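Local coordinates for protein YbgK (Escherichia coli, PDB 5DUD) that catalyses, as subunit C of 5-oxoprolinase, the ATP-dependent cleavage of 5-oxoproline to L-glutamate, with release of ADP and phosphate, at residues F193-S204 with I272-Q282; C260-H268 with A288-Q296. All coordinates share one frame; numbering follows the deposited sequence.

Contact 1. Residues F193-S204 with I272-Q282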
# COMPACT_ATOMS: atom_id res chain seq x y z
N PHE A 193 16.38 16.33 -9.76
CA PHE A 193 15.95 15.23 -8.89
C PHE A 193 17.06 14.73 -7.96
O PHE A 193 16.77 14.34 -6.83
CB PHE A 193 15.39 14.05 -9.71
CG PHE A 193 14.65 13.05 -8.85
CD1 PHE A 193 13.44 13.38 -8.26
CD2 PHE A 193 15.18 11.80 -8.59
CE1 PHE A 193 12.77 12.48 -7.44
CE2 PHE A 193 14.51 10.89 -7.78
CZ PHE A 193 13.31 11.23 -7.21
N TRP A 194 18.33 14.78 -8.41
CA TRP A 194 19.48 14.34 -7.63
C TRP A 194 20.14 15.52 -6.93
O TRP A 194 20.47 15.42 -5.75
CB TRP A 194 20.51 13.61 -8.53
CG TRP A 194 19.92 12.54 -9.42
CD1 TRP A 194 19.92 12.52 -10.78
CD2 TRP A 194 19.28 11.34 -9.00
NE1 TRP A 194 19.28 11.40 -11.24
CE2 TRP A 194 18.88 10.65 -10.16
CE3 TRP A 194 18.99 10.78 -7.75
CZ2 TRP A 194 18.21 9.42 -10.11
CZ3 TRP A 194 18.32 9.57 -7.70
CH2 TRP A 194 17.95 8.90 -8.87
N ARG A 195 20.35 16.64 -7.65
CA ARG A 195 21.04 17.80 -7.10
C ARG A 195 20.17 18.63 -6.16
O ARG A 195 20.65 19.01 -5.09
CB ARG A 195 21.57 18.71 -8.23
N SER A 196 18.93 18.95 -6.56
CA SER A 196 18.05 19.83 -5.78
C SER A 196 17.42 19.15 -4.55
O SER A 196 17.01 18.00 -4.65
CB SER A 196 16.94 20.38 -6.68
OG SER A 196 16.49 21.65 -6.24
N PRO A 197 17.31 19.84 -3.39
CA PRO A 197 16.68 19.22 -2.22
C PRO A 197 15.16 19.25 -2.32
O PRO A 197 14.61 20.15 -2.95
CB PRO A 197 17.17 20.10 -1.07
CG PRO A 197 17.27 21.44 -1.66
CD PRO A 197 17.73 21.22 -3.09
N TRP A 198 14.49 18.27 -1.68
CA TRP A 198 13.03 18.15 -1.70
C TRP A 198 12.45 18.30 -0.30
O TRP A 198 12.78 17.52 0.57
CB TRP A 198 12.66 16.79 -2.29
CG TRP A 198 13.11 16.66 -3.71
CD1 TRP A 198 14.33 16.22 -4.14
CD2 TRP A 198 12.47 17.23 -4.85
NE1 TRP A 198 14.44 16.39 -5.50
CE2 TRP A 198 13.31 17.02 -5.96
CE3 TRP A 198 11.23 17.86 -5.06
CZ2 TRP A 198 12.95 17.40 -7.26
CZ3 TRP A 198 10.89 18.26 -6.34
CH2 TRP A 198 11.74 18.02 -7.42
N GLN A 199 11.58 19.32 -0.09
CA GLN A 199 10.97 19.58 1.21
C GLN A 199 9.70 18.74 1.38
O GLN A 199 8.89 18.68 0.46
CB GLN A 199 10.64 21.08 1.37
CG GLN A 199 10.57 21.53 2.83
CD GLN A 199 9.47 22.53 3.14
OE1 GLN A 199 8.79 23.07 2.25
NE2 GLN A 199 9.29 22.83 4.41
N LEU A 200 9.47 18.18 2.58
CA LEU A 200 8.27 17.40 2.84
C LEU A 200 7.06 18.33 3.07
O LEU A 200 7.18 19.38 3.70
CB LEU A 200 8.49 16.47 4.05
CG LEU A 200 7.56 15.24 4.21
CD1 LEU A 200 7.70 14.27 3.05
CD2 LEU A 200 7.84 14.49 5.53
N SER A 201 5.90 17.95 2.51
CA SER A 201 4.66 18.72 2.61
C SER A 201 3.73 18.14 3.67
O SER A 201 3.75 16.94 3.93
CB SER A 201 3.94 18.74 1.26
OG SER A 201 3.31 19.99 1.03
N SER A 202 2.85 18.99 4.23
CA SER A 202 1.85 18.62 5.25
C SER A 202 0.85 17.52 4.78
O SER A 202 0.29 16.83 5.63
CB SER A 202 1.06 19.84 5.69
OG SER A 202 0.31 20.40 4.63
N GLN A 203 0.63 17.37 3.46
CA GLN A 203 -0.25 16.33 2.89
C GLN A 203 0.28 14.91 3.13
O GLN A 203 -0.51 13.96 3.17
CB GLN A 203 -0.40 16.53 1.38
CG GLN A 203 -1.41 17.61 1.01
CD GLN A 203 -2.82 17.06 0.96
OE1 GLN A 203 -3.18 16.33 0.04
NE2 GLN A 203 -3.63 17.36 1.97
N SER A 204 1.61 14.77 3.26
CA SER A 204 2.30 13.51 3.49
C SER A 204 1.76 12.75 4.70
O SER A 204 1.72 13.29 5.80
CB SER A 204 3.79 13.77 3.70
OG SER A 204 4.34 14.50 2.62
N ILE A 272 11.88 11.31 8.83
CA ILE A 272 12.07 12.69 8.35
C ILE A 272 10.93 13.61 8.81
O ILE A 272 9.79 13.41 8.39
CB ILE A 272 12.25 12.75 6.81
CG1 ILE A 272 13.65 12.24 6.41
CG2 ILE A 272 12.07 14.20 6.28
CD1 ILE A 272 13.78 11.78 4.97
N PRO A 273 11.22 14.69 9.59
CA PRO A 273 10.14 15.61 10.01
C PRO A 273 9.45 16.34 8.84
O PRO A 273 10.00 16.45 7.75
CB PRO A 273 10.86 16.62 10.92
CG PRO A 273 12.10 15.94 11.35
CD PRO A 273 12.51 15.08 10.20
N LEU A 274 8.25 16.88 9.10
CA LEU A 274 7.42 17.54 8.08
C LEU A 274 7.99 18.88 7.51
O LEU A 274 7.46 19.37 6.51
CB LEU A 274 5.98 17.77 8.60
CG LEU A 274 5.00 16.61 8.30
CD1 LEU A 274 3.77 16.67 9.19
CD2 LEU A 274 4.60 16.60 6.83
N GLY A 275 9.04 19.44 8.11
CA GLY A 275 9.68 20.65 7.62
C GLY A 275 11.11 20.48 7.12
O GLY A 275 11.68 21.46 6.63
N GLN A 276 11.72 19.28 7.24
CA GLN A 276 13.11 19.04 6.84
C GLN A 276 13.23 18.57 5.39
O GLN A 276 12.36 17.85 4.90
CB GLN A 276 13.76 18.00 7.77
CG GLN A 276 13.92 18.45 9.23
CD GLN A 276 15.06 19.42 9.42
OE1 GLN A 276 16.19 19.03 9.72
NE2 GLN A 276 14.80 20.71 9.25
N PRO A 277 14.35 18.91 4.70
CA PRO A 277 14.52 18.47 3.30
C PRO A 277 14.85 16.99 3.16
O PRO A 277 15.09 16.29 4.15
CB PRO A 277 15.67 19.35 2.81
CG PRO A 277 16.46 19.66 4.02
CD PRO A 277 15.48 19.75 5.14
N ILE A 278 14.84 16.50 1.90
CA ILE A 278 15.17 15.12 1.51
C ILE A 278 16.04 15.16 0.25
O ILE A 278 15.63 15.74 -0.75
CB ILE A 278 13.90 14.24 1.25
CG1 ILE A 278 12.78 14.48 2.29
CG2 ILE A 278 14.29 12.75 1.20
CD1 ILE A 278 11.47 13.78 1.97
N HIS A 279 17.22 14.51 0.28
CA HIS A 279 18.11 14.45 -0.88
C HIS A 279 18.08 13.06 -1.49
O HIS A 279 18.08 12.06 -0.76
CB HIS A 279 19.56 14.80 -0.50
CG HIS A 279 19.73 16.17 0.09
ND1 HIS A 279 19.77 16.37 1.45
CD2 HIS A 279 19.86 17.36 -0.53
CE1 HIS A 279 19.93 17.67 1.63
NE2 HIS A 279 20.00 18.31 0.46
N PHE A 280 18.05 12.98 -2.82
CA PHE A 280 18.07 11.70 -3.53
C PHE A 280 19.47 11.43 -4.08
O PHE A 280 20.11 12.34 -4.61
CB PHE A 280 17.03 11.67 -4.66
CG PHE A 280 15.59 11.65 -4.19
CD1 PHE A 280 15.07 10.52 -3.58
CD2 PHE A 280 14.76 12.73 -4.42
CE1 PHE A 280 13.74 10.50 -3.16
CE2 PHE A 280 13.42 12.70 -4.01
CZ PHE A 280 12.92 11.59 -3.38
N VAL A 281 19.94 10.19 -3.93
CA VAL A 281 21.25 9.75 -4.41
C VAL A 281 21.03 8.76 -5.56
O VAL A 281 20.24 7.83 -5.41
CB VAL A 281 22.07 9.12 -3.25
CG1 VAL A 281 23.32 8.40 -3.77
CG2 VAL A 281 22.45 10.17 -2.22
N GLN A 282 21.72 8.94 -6.70
CA GLN A 282 21.59 8.01 -7.83
C GLN A 282 22.30 6.69 -7.50
O GLN A 282 23.48 6.70 -7.14
CB GLN A 282 22.14 8.62 -9.12
CG GLN A 282 21.63 7.92 -10.39
CD GLN A 282 21.95 8.65 -11.67
OE1 GLN A 282 22.27 9.85 -11.69
NE2 GLN A 282 21.85 7.95 -12.79

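Contact 2. Residues C260-H268 with A288-Q296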
# COMPACT_ATOMS: atom_id res chain seq x y z
N CYS A 260 12.60 5.04 -8.10
CA CYS A 260 12.12 4.08 -7.11
C CYS A 260 13.15 3.97 -6.00
O CYS A 260 14.31 3.67 -6.27
CB CYS A 260 11.83 2.72 -7.75
SG CYS A 260 11.08 1.52 -6.61
N ILE A 261 12.74 4.25 -4.76
CA ILE A 261 13.60 4.18 -3.58
C ILE A 261 13.82 2.71 -3.20
O ILE A 261 12.87 1.91 -3.24
CB ILE A 261 13.00 5.01 -2.41
CG1 ILE A 261 12.90 6.50 -2.80
CG2 ILE A 261 13.81 4.85 -1.12
CD1 ILE A 261 11.79 7.18 -2.23
N ILE A 262 15.07 2.36 -2.87
CA ILE A 262 15.44 0.98 -2.53
C ILE A 262 14.90 0.63 -1.14
O ILE A 262 14.85 1.49 -0.26
CB ILE A 262 16.97 0.72 -2.66
CG1 ILE A 262 17.83 1.53 -1.64
CG2 ILE A 262 17.41 0.97 -4.10
CD1 ILE A 262 19.26 1.12 -1.55
N GLU A 263 14.51 -0.64 -0.95
CA GLU A 263 13.94 -1.15 0.30
C GLU A 263 14.87 -0.94 1.53
O GLU A 263 14.36 -0.75 2.63
CB GLU A 263 13.60 -2.64 0.16
CG GLU A 263 12.80 -3.23 1.31
CD GLU A 263 12.22 -4.60 1.02
OE1 GLU A 263 12.62 -5.57 1.71
OE2 GLU A 263 11.39 -4.71 0.09
N ALA A 264 16.20 -0.94 1.33
CA ALA A 264 17.16 -0.72 2.42
C ALA A 264 17.12 0.73 2.96
O ALA A 264 17.49 0.93 4.11
CB ALA A 264 18.57 -1.05 1.95
N ASP A 265 16.66 1.72 2.15
CA ASP A 265 16.60 3.13 2.55
C ASP A 265 15.17 3.61 2.86
O ASP A 265 15.00 4.75 3.30
CB ASP A 265 17.22 4.02 1.46
CG ASP A 265 18.74 3.98 1.48
OD1 ASP A 265 19.31 2.91 1.78
OD2 ASP A 265 19.36 5.02 1.18
N MET A 266 14.14 2.76 2.66
CA MET A 266 12.75 3.14 2.95
C MET A 266 12.54 3.54 4.41
O MET A 266 11.69 4.38 4.67
CB MET A 266 11.79 1.98 2.60
CG MET A 266 11.49 1.85 1.12
SD MET A 266 10.57 3.24 0.44
CE MET A 266 8.99 3.02 1.22
N TYR A 267 13.28 2.93 5.35
CA TYR A 267 13.14 3.24 6.78
C TYR A 267 13.54 4.70 7.09
O TYR A 267 13.00 5.26 8.05
CB TYR A 267 13.94 2.25 7.66
CG TYR A 267 15.43 2.50 7.80
CD1 TYR A 267 15.93 3.29 8.83
CD2 TYR A 267 16.34 1.83 6.99
CE1 TYR A 267 17.30 3.48 9.00
CE2 TYR A 267 17.71 2.00 7.16
CZ TYR A 267 18.19 2.82 8.17
OH TYR A 267 19.55 3.00 8.31
N HIS A 268 14.42 5.33 6.29
CA HIS A 268 14.83 6.72 6.53
C HIS A 268 13.67 7.72 6.34
O HIS A 268 13.60 8.70 7.08
CB HIS A 268 16.00 7.14 5.62
CG HIS A 268 17.31 6.50 5.94
ND1 HIS A 268 18.35 7.23 6.49
CD2 HIS A 268 17.72 5.22 5.76
CE1 HIS A 268 19.35 6.38 6.63
NE2 HIS A 268 19.02 5.16 6.19
N ALA A 288 21.91 -1.57 -4.83
CA ALA A 288 20.56 -1.71 -4.29
C ALA A 288 20.32 -3.11 -3.70
O ALA A 288 19.61 -3.22 -2.71
CB ALA A 288 19.54 -1.43 -5.37
N LEU A 289 20.87 -4.16 -4.34
CA LEU A 289 20.72 -5.55 -3.90
C LEU A 289 21.67 -5.89 -2.75
O LEU A 289 21.26 -6.63 -1.85
CB LEU A 289 20.95 -6.52 -5.07
CG LEU A 289 19.84 -6.52 -6.13
CD1 LEU A 289 20.36 -7.06 -7.46
CD2 LEU A 289 18.59 -7.27 -5.64
N LYS A 290 22.92 -5.38 -2.77
CA LYS A 290 23.87 -5.62 -1.67
C LYS A 290 23.40 -4.89 -0.41
O LYS A 290 23.52 -5.43 0.69
CB LYS A 290 25.29 -5.17 -2.05
N ALA A 291 22.83 -3.67 -0.57
CA ALA A 291 22.28 -2.90 0.55
C ALA A 291 21.05 -3.59 1.15
O ALA A 291 20.85 -3.51 2.36
CB ALA A 291 21.90 -1.50 0.09
N ARG A 292 20.24 -4.27 0.31
CA ARG A 292 19.07 -5.02 0.75
C ARG A 292 19.51 -6.26 1.53
O ARG A 292 18.88 -6.60 2.53
CB ARG A 292 18.18 -5.42 -0.44
CG ARG A 292 16.73 -5.72 -0.05
CD ARG A 292 16.19 -6.99 -0.67
NE ARG A 292 14.72 -7.04 -0.62
CZ ARG A 292 13.98 -8.11 -0.90
NH1 ARG A 292 14.56 -9.26 -1.25
NH2 ARG A 292 12.66 -8.05 -0.82
N GLN A 293 20.59 -6.93 1.07
CA GLN A 293 21.15 -8.10 1.76
C GLN A 293 21.70 -7.67 3.11
O GLN A 293 21.26 -8.21 4.13
CB GLN A 293 22.26 -8.78 0.94
CG GLN A 293 21.75 -9.64 -0.22
CD GLN A 293 22.80 -10.00 -1.25
OE1 GLN A 293 22.50 -10.12 -2.44
NE2 GLN A 293 24.06 -10.21 -0.85
N ASP A 294 22.60 -6.67 3.14
CA ASP A 294 23.22 -6.14 4.36
C ASP A 294 22.18 -5.87 5.48
O ASP A 294 22.47 -6.15 6.64
CB ASP A 294 24.00 -4.84 4.07
CG ASP A 294 25.28 -5.02 3.28
OD1 ASP A 294 25.64 -6.17 2.96
OD2 ASP A 294 25.92 -3.99 2.95
N GLN A 295 20.98 -5.36 5.13
CA GLN A 295 19.92 -5.10 6.10
C GLN A 295 19.22 -6.41 6.49
O GLN A 295 18.91 -6.60 7.67
CB GLN A 295 18.91 -4.08 5.57
CG GLN A 295 18.13 -3.40 6.69
CD GLN A 295 17.27 -2.27 6.19
OE1 GLN A 295 17.64 -1.10 6.25
NE2 GLN A 295 16.08 -2.60 5.68
N GLN A 296 19.02 -7.35 5.54
CA GLN A 296 18.46 -8.68 5.84
C GLN A 296 19.46 -9.49 6.68
O GLN A 296 19.06 -10.22 7.59
CB GLN A 296 18.10 -9.45 4.56
CG GLN A 296 16.79 -9.00 3.93
CD GLN A 296 16.42 -9.80 2.70
OE1 GLN A 296 17.28 -10.33 1.98
NE2 GLN A 296 15.13 -9.90 2.41

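Contact 1. Residues F193-S204 with I272-Q282
Phe193 and Phe280 lie face against face in an offset stack, with centroids 4.3 Å apart and planes 14° from parallel. They sit beside an antiparallel pairing of strands 198-200 and 277-282 in the cyclophilin-like carboxyltransferase domain. The rings form the tightly packed part of the contact. Trp198 completes an aromatic cluster, its ring turned obliquely to Phe280, with NE1 at the Phe280 edge. That NE1 also gives a weak hydrogen bond to Phe193 O, which ties the strand to the end of helix 187-195. Leu211 and Ile261 cover more of Phe280.

Trp198 and Ile278 are a hydrogen-bonded pair. Trp198 N donates to Ile278 O at 2.9 Å, and the return bond is weak. On the same face of the sheet Leu200 CD1 meets Ile278 CD1 at 4.0 Å.

The solvent side is looser. Pro197 CB touches the His279 ring, whose ND1 bonds to Asn172. Gln199, bent at chi2, brings its amide beside Gly275 O. Leu274 lies across Leu200 on the 273-276 turn.

Trp194 lies between Phe193 and Gln282; its NE1 bonds to Tyr182 OH. With chi1 at -161° Gln282 CG comes over Trp194 CZ2, and the amide lies 15° from the ring plane. Gln282 CB sits 3.8 Å from the six-membered ring centroid.

Contact 2. Residues C260-H268 with A288-Q296
Ile262 and Ala264 make the apolar part of the contact, against one side of helix 285-302. With chi1 at 65° Ile262 turns CG2 to Ala288 CB, 3.5 Å away, and carries CD1 to a place between Ala288 and Ala291, with Ile262 CD1 4.1 Å from Ala291 CB. Ala264 CB packs on Ala291 CB at 3.8 Å and also lies against the Ala291 carbonyl. Little side chain separates them, consistent with the 5.0 Å between Ala264 CA and Arg292 CA.

The segment 260-268 leaves strand 257-261 of the carboxyltransferase domain and turns into helix 266-271. The long helix 285-302 runs past this connection. Leu177 and Arg175 of strand 173-178 also touch its alanines.

The ionic part is at the exposed margin. Glu263 and Arg292 form a salt bridge with a weak hydrogen bond, Arg292 NE to Glu263 OE1 at 3.5 Å. The carboxylate and guanidinium planes are 57° apart. Glu263 N is hydrogen-bonded to an acidic side chain of another protein chain, and an apolar side chain of that chain packs on Arg292.

The third group is polar and aromatic. The extended Gln295 side chain brings its amide beside Ala264 and the Tyr267 ring, with the two planes 60° apart. Tyr267 OH bonds to Leu169 O.

Overall arrangement
Both contacts reach the same mixed sheet, and their segments alternate along the chain. Helix 266-271 leads into strand 277-282, which is followed by helix 285-302. Contact 1 pairs two strands and packs the end of helix 187-195 on them through aromatic rings, burying about 915 Å². Contact 2 joins the connection after strand 257-261 to a helix, through small aliphatic side chains and a salt bridge, and buries 385 Å². Each is partly buried; the margin of contact 1 is prolines, a leucine and glutamines, that of contact 2 a salt bridge. They touch where Phe280 CE1 meets Ile261 CD1 at 4.0 Å. Another protein chain touches contact 2 but not contact 1.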